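Local coordinates for hypothetical sugar kinase (PDB 3R8E), which probably phosphorylates a sugar at the expense of ATP, as a putative kinase of the ROK family with a ribonuclease H-like fold, at residues V192-L197 with G268-A273; I264-G269 with M297-A302. One frame throughout, in Å; residues are numbered along the deposited sequence.

Contact 1 of 2, residues V192-L197 with G268-A273; sequences VGINHL and GGISGA
Ile270 pushes its side chain into the junction between helices 189-192 and 194-207, where it meets Val192, Ile194 and Leu197. Its CB already faces that junction but stays short of contact; the branch CG2 turns aside, and CG1 makes the first touch, 3.8 Å from Leu197 CD2, the two chains reaching for each other tip to tip. At the end, CD1 lodges between the Ile194 and Leu197 side chains and the Val192 carbonyl: it lies 3.7 Å from Ile194 CG1, with the two isoleucines sliding past each other in opposite directions, and only 3.2 Å from Val192 O. That last approach is tight, and chi1 of Ile270, at -92°, sits some 30° off the staggered position, which suggests a slightly strained fit. Gly193 holds the N-cap position, and the first helical bond runs from Leu197 N to its O at 2.9 Å. Ile194 CD1 reaches on toward Gly269, where a CB would be squeezed against it. Behind Ile270, Gly268 O accepts from Ser271 N and, in one of two conformers, from Ser271 OG. Backbone hydrogen bonds pin Ile194 to Gly153 and Ile270 to Leu152, while Leu197 rests on Trp241 and Ile244 of helix 235-259. A glycine-rich turn between a hydrophobic strand and a helix is consistent with the adenosine motif of the actin and sugar-kinase superfamily, which in relatives lies beside the nucleotide.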
loop_
_atom_site.group_PDB
_atom_site.type_symbol
_atom_site.label_atom_id
_atom_site.label_comp_id
_atom_site.label_asym_id
_atom_site.label_seq_id
_atom_site.Cartn_x
_atom_site.Cartn_y
_atom_site.Cartn_z
ATOM N N VAL A 192 -0.551 -7.634 17.245
ATOM C CA VAL A 192 0.860 -7.581 17.653
ATOM C C VAL A 192 1.211 -6.407 18.598
ATOM O O VAL A 192 2.346 -6.369 19.074
ATOM C CB VAL A 192 1.844 -7.622 16.447
ATOM C CG1 VAL A 192 1.643 -8.881 15.606
ATOM C CG2 VAL A 192 1.746 -6.367 15.589
ATOM N N GLY A 193 0.262 -5.506 18.881
ATOM C CA GLY A 193 0.471 -4.412 19.832
ATOM C C GLY A 193 0.824 -4.980 21.201
ATOM O O GLY A 193 0.338 -6.056 21.548
ATOM N N ILE A 194 1.705 -4.296 21.958
ATOM C CA ILE A 194 2.255 -4.736 23.258
ATOM C C ILE A 194 1.181 -5.350 24.192
ATOM O O ILE A 194 1.385 -6.472 24.659
ATOM C CB ILE A 194 3.069 -3.605 23.966
ATOM C CG1 ILE A 194 4.420 -3.373 23.237
ATOM C CG2 ILE A 194 3.306 -3.907 25.458
ATOM C CD1 ILE A 194 5.282 -2.152 23.744
ATOM N N ASN A 195 0.055 -4.652 24.439
ATOM C CA ASN A 195 -0.998 -5.153 25.341
ATOM C C ASN A 195 -1.644 -6.437 24.811
ATOM O O ASN A 195 -2.007 -7.310 25.599
ATOM C CB ASN A 195 -2.076 -4.090 25.590
ATOM C CG ASN A 195 -1.569 -2.774 26.145
ATOM O OD1 ASN A 195 -2.020 -1.697 25.746
ATOM N ND2 ASN A 195 -0.621 -2.822 27.071
ATOM N N HIS A 196 -1.751 -6.564 23.477
ATOM C CA HIS A 196 -2.342 -7.737 22.837
ATOM C C HIS A 196 -1.356 -8.908 22.843
ATOM O O HIS A 196 -1.788 -10.054 22.999
ATOM C CB HIS A 196 -2.824 -7.385 21.429
ATOM C CG HIS A 196 -3.850 -6.291 21.444
ATOM N ND1 HIS A 196 -3.507 -4.974 21.188
ATOM C CD2 HIS A 196 -5.165 -6.346 21.759
ATOM C CE1 HIS A 196 -4.625 -4.278 21.323
ATOM N NE2 HIS A 196 -5.648 -5.060 21.668
ATOM N N LEU A 197 -0.037 -8.619 22.747
ATOM C CA LEU A 197 1.029 -9.624 22.843
ATOM C C LEU A 197 1.022 -10.233 24.258
ATOM O O LEU A 197 1.105 -11.456 24.399
ATOM C CB LEU A 197 2.409 -9.000 22.507
ATOM C CG LEU A 197 3.655 -9.650 23.140
ATOM C CD1 LEU A 197 4.168 -10.810 22.304
ATOM C CD2 LEU A 197 4.746 -8.629 23.362
ATOM N N GLY A 268 10.516 0.001 18.007
ATOM C CA GLY A 268 9.534 -0.160 19.079
ATOM C C GLY A 268 9.979 -1.143 20.142
ATOM O O GLY A 268 11.010 -1.799 19.986
ATOM N N GLY A 269 9.194 -1.247 21.217
ATOM C CA GLY A 269 9.472 -2.129 22.350
ATOM C C GLY A 269 9.629 -3.601 22.012
ATOM O O GLY A 269 10.476 -4.284 22.593
ATOM N N ILE A 270 8.838 -4.092 21.050
ATOM C CA ILE A 270 8.839 -5.490 20.621
ATOM C C ILE A 270 10.114 -5.856 19.812
ATOM O O ILE A 270 10.508 -7.028 19.843
ATOM C CB ILE A 270 7.510 -5.762 19.850
ATOM C CG1 ILE A 270 6.448 -6.291 20.828
ATOM C CG2 ILE A 270 7.644 -6.679 18.612
ATOM C CD1 ILE A 270 5.096 -5.790 20.570
ATOM N N SER A 271 10.760 -4.865 19.130
ATOM C CA SER A 271 11.964 -5.065 18.308
ATOM C C SER A 271 13.164 -5.607 19.112
ATOM O O SER A 271 14.136 -6.078 18.516
ATOM C CB SER A 271 12.362 -3.777 17.595
ATOM O OG SER A 271 12.880 -2.799 18.484
ATOM N N GLY A 272 13.079 -5.558 20.442
ATOM C CA GLY A 272 14.130 -6.080 21.312
ATOM C C GLY A 272 14.195 -7.597 21.210
ATOM O O GLY A 272 15.219 -8.209 21.533
ATOM N N ALA A 273 13.087 -8.205 20.720
ATOM C CA ALA A 273 12.912 -9.640 20.493
ATOM C C ALA A 273 13.119 -9.998 19.015
ATOM O O ALA A 273 12.649 -11.045 18.561
ATOM C CB ALA A 273 11.523 -10.055 20.935
#

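Contact 2 of 2, residues I264-G269 with M297-A302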
loop_
_atom_site.group_PDB
_atom_site.type_symbol
_atom_site.label_atom_id
_atom_site.label_comp_id
_atom_site.label_asym_id
_atom_site.label_seq_id
_atom_site.Cartn_x
_atom_site.Cartn_y
_atom_site.Cartn_z
ATOM N N ILE A 264 13.335 -3.178 5.170
ATOM C CA ILE A 264 12.471 -3.057 6.341
ATOM C C ILE A 264 13.310 -2.818 7.588
ATOM O O ILE A 264 14.234 -3.592 7.872
ATOM C CB ILE A 264 11.584 -4.330 6.483
ATOM C CG1 ILE A 264 10.672 -4.526 5.253
ATOM C CG2 ILE A 264 10.742 -4.315 7.781
ATOM C CD1 ILE A 264 10.533 -5.953 4.828
ATOM N N LEU A 265 12.961 -1.757 8.339
ATOM C CA LEU A 265 13.572 -1.451 9.638
ATOM C C LEU A 265 12.526 -1.687 10.709
ATOM O O LEU A 265 11.399 -1.201 10.585
ATOM C CB LEU A 265 14.122 -0.016 9.734
ATOM C CG LEU A 265 15.312 0.369 8.841
ATOM C CD1 LEU A 265 15.734 1.800 9.117
ATOM C CD2 LEU A 265 16.512 -0.573 9.030
ATOM N N LEU A 266 12.899 -2.421 11.762
ATOM C CA LEU A 266 11.981 -2.752 12.840
ATOM C C LEU A 266 12.387 -2.057 14.134
ATOM O O LEU A 266 13.507 -2.241 14.615
ATOM C CB LEU A 266 11.916 -4.282 13.030
ATOM C CG LEU A 266 11.455 -5.101 11.808
ATOM C CD1 LEU A 266 11.654 -6.574 12.043
ATOM C CD2 LEU A 266 9.990 -4.821 11.445
ATOM N N GLY A 267 11.461 -1.262 14.672
ATOM C CA GLY A 267 11.629 -0.500 15.909
ATOM C C GLY A 267 10.538 -0.779 16.929
ATOM O O GLY A 267 9.732 -1.695 16.743
ATOM N N GLY A 268 10.516 0.001 18.007
ATOM C CA GLY A 268 9.534 -0.160 19.079
ATOM C C GLY A 268 9.979 -1.143 20.142
ATOM O O GLY A 268 11.010 -1.799 19.986
ATOM N N GLY A 269 9.194 -1.247 21.217
ATOM C CA GLY A 269 9.472 -2.129 22.350
ATOM C C GLY A 269 9.629 -3.601 22.012
ATOM O O GLY A 269 10.476 -4.284 22.593
HETATM N N MSE A 297 16.186 -8.410 -0.556
HETATM C CA MSE A 297 15.455 -7.868 0.587
HETATM C C MSE A 297 16.385 -7.734 1.801
HETATM O O MSE A 297 17.371 -8.475 1.933
HETATM C CB MSE A 297 14.211 -8.713 0.911
HETATM C CG MSE A 297 14.506 -10.007 1.681
HETATM SE SE MSE A 297 12.903 -10.933 2.265
HETATM C CE MSE A 297 12.072 -9.493 3.218
ATOM N N TYR A 298 16.086 -6.755 2.666
ATOM C CA TYR A 298 16.857 -6.467 3.869
ATOM C C TYR A 298 15.906 -6.208 5.026
ATOM O O TYR A 298 14.964 -5.431 4.887
ATOM C CB TYR A 298 17.796 -5.269 3.644
ATOM C CG TYR A 298 18.395 -4.683 4.905
ATOM C CD1 TYR A 298 19.385 -5.361 5.613
ATOM C CD2 TYR A 298 17.986 -3.440 5.383
ATOM C CE1 TYR A 298 19.939 -4.825 6.776
ATOM C CE2 TYR A 298 18.549 -2.884 6.531
ATOM C CZ TYR A 298 19.516 -3.587 7.233
ATOM O OH TYR A 298 20.063 -3.037 8.371
ATOM N N ILE A 299 16.136 -6.897 6.150
ATOM C CA ILE A 299 15.370 -6.712 7.378
ATOM C C ILE A 299 16.387 -6.340 8.445
ATOM O O ILE A 299 17.254 -7.147 8.788
ATOM C CB ILE A 299 14.484 -7.921 7.768
ATOM C CG1 ILE A 299 13.502 -8.274 6.637
ATOM C CG2 ILE A 299 13.732 -7.633 9.091
ATOM C CD1 ILE A 299 12.967 -9.645 6.700
ATOM N N GLY A 300 16.326 -5.090 8.880
ATOM C CA GLY A 300 17.247 -4.548 9.865
ATOM C C GLY A 300 16.567 -4.032 11.112
ATOM O O GLY A 300 15.346 -3.867 11.145
ATOM N N LYS A 301 17.363 -3.791 12.150
ATOM C CA LYS A 301 16.877 -3.259 13.414
ATOM C C LYS A 301 16.985 -1.732 13.375
ATOM O O LYS A 301 18.020 -1.205 12.952
ATOM C CB LYS A 301 17.701 -3.872 14.580
ATOM C CG LYS A 301 17.461 -3.265 15.961
ATOM C CD LYS A 301 16.378 -3.990 16.756
ATOM C CE LYS A 301 16.219 -3.414 18.145
ATOM N NZ LYS A 301 15.556 -2.081 18.130
ATOM N N ALA A 302 15.917 -1.024 13.783
ATOM C CA ALA A 302 15.929 0.438 13.888
ATOM C C ALA A 302 16.687 0.773 15.166
ATOM O O ALA A 302 16.264 0.355 16.245
ATOM C CB ALA A 302 14.512 0.979 13.928
#
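In the beta-alpha-beta crossover formed by strand 263-267, helix 274-288 and strand 298-301, Ile264 and Leu266 bind the neighbouring parallel strand through both their N and O atoms. Ile264 straddles Ile299: its N donates to Tyr298 O at 2.8 Å, and its O receives Gly300 N almost head-on, with an N-H...O angle of 174°. Leu266 straddles Lys301, giving its N to Gly300 O at 2.9 Å. The last bond, Ala302 N to Leu266 O, is turned: the donor stands 52° out of the carbonyl plane, and Ala302 CB comes within 3.4 Å of Leu266 O. These strands end a five-stranded mixed sheet in the order 3-2-1-4-5, that of the ribonuclease H-like fold, with 298-301 at its edge within the chain. On the side facing helix 274-288, the Leu266 and Ile299 side chains cross, CD1 of the first 3.8 Å from CG2 of the second. On the other, the Tyr298 ring leans forward over Gly300, whose N lies above one ring face near the rim, and Leu265 CD2 meets Tyr298 CE2 obliquely at 4.0 Å. A CB on Gly300 would clash with Tyr298 OH, which is hydrogen-bonded to Asn141 OD1. Lys301 sets out on the Leu266 side, then bends at chi2 (92°) and again near its end, where NZ hydrogen-bonds Ala302 O at 3.2 Å and probably Ser271 OG. A methionine in its place would probably leave Ser271 OG and Ala302 O without this shared donor and the turn after Gly267 less firmly tied to the edge strand.

From the N-terminal side, the chain enters helix 194-207, runs through 70 mostly helical residues, the last of them strand 263-267, and closes its first loop when 268-273 comes back to 192-197 in contact 1. Contact 2 starts before that closure, on 264-269, and ends at 297-302 after helix 274-288. The two spans therefore cross: they overlap from Ile264 to Ala273, and their segments share Gly268 and Gly269. Contact 1 ties the start of helix 194-207 to the loop between strand 263-267 and helix 274-288; contact 2 adds the edge strand to the sheet. The Lys301 end of contact 2 reaches the Ser271 turn of contact 1.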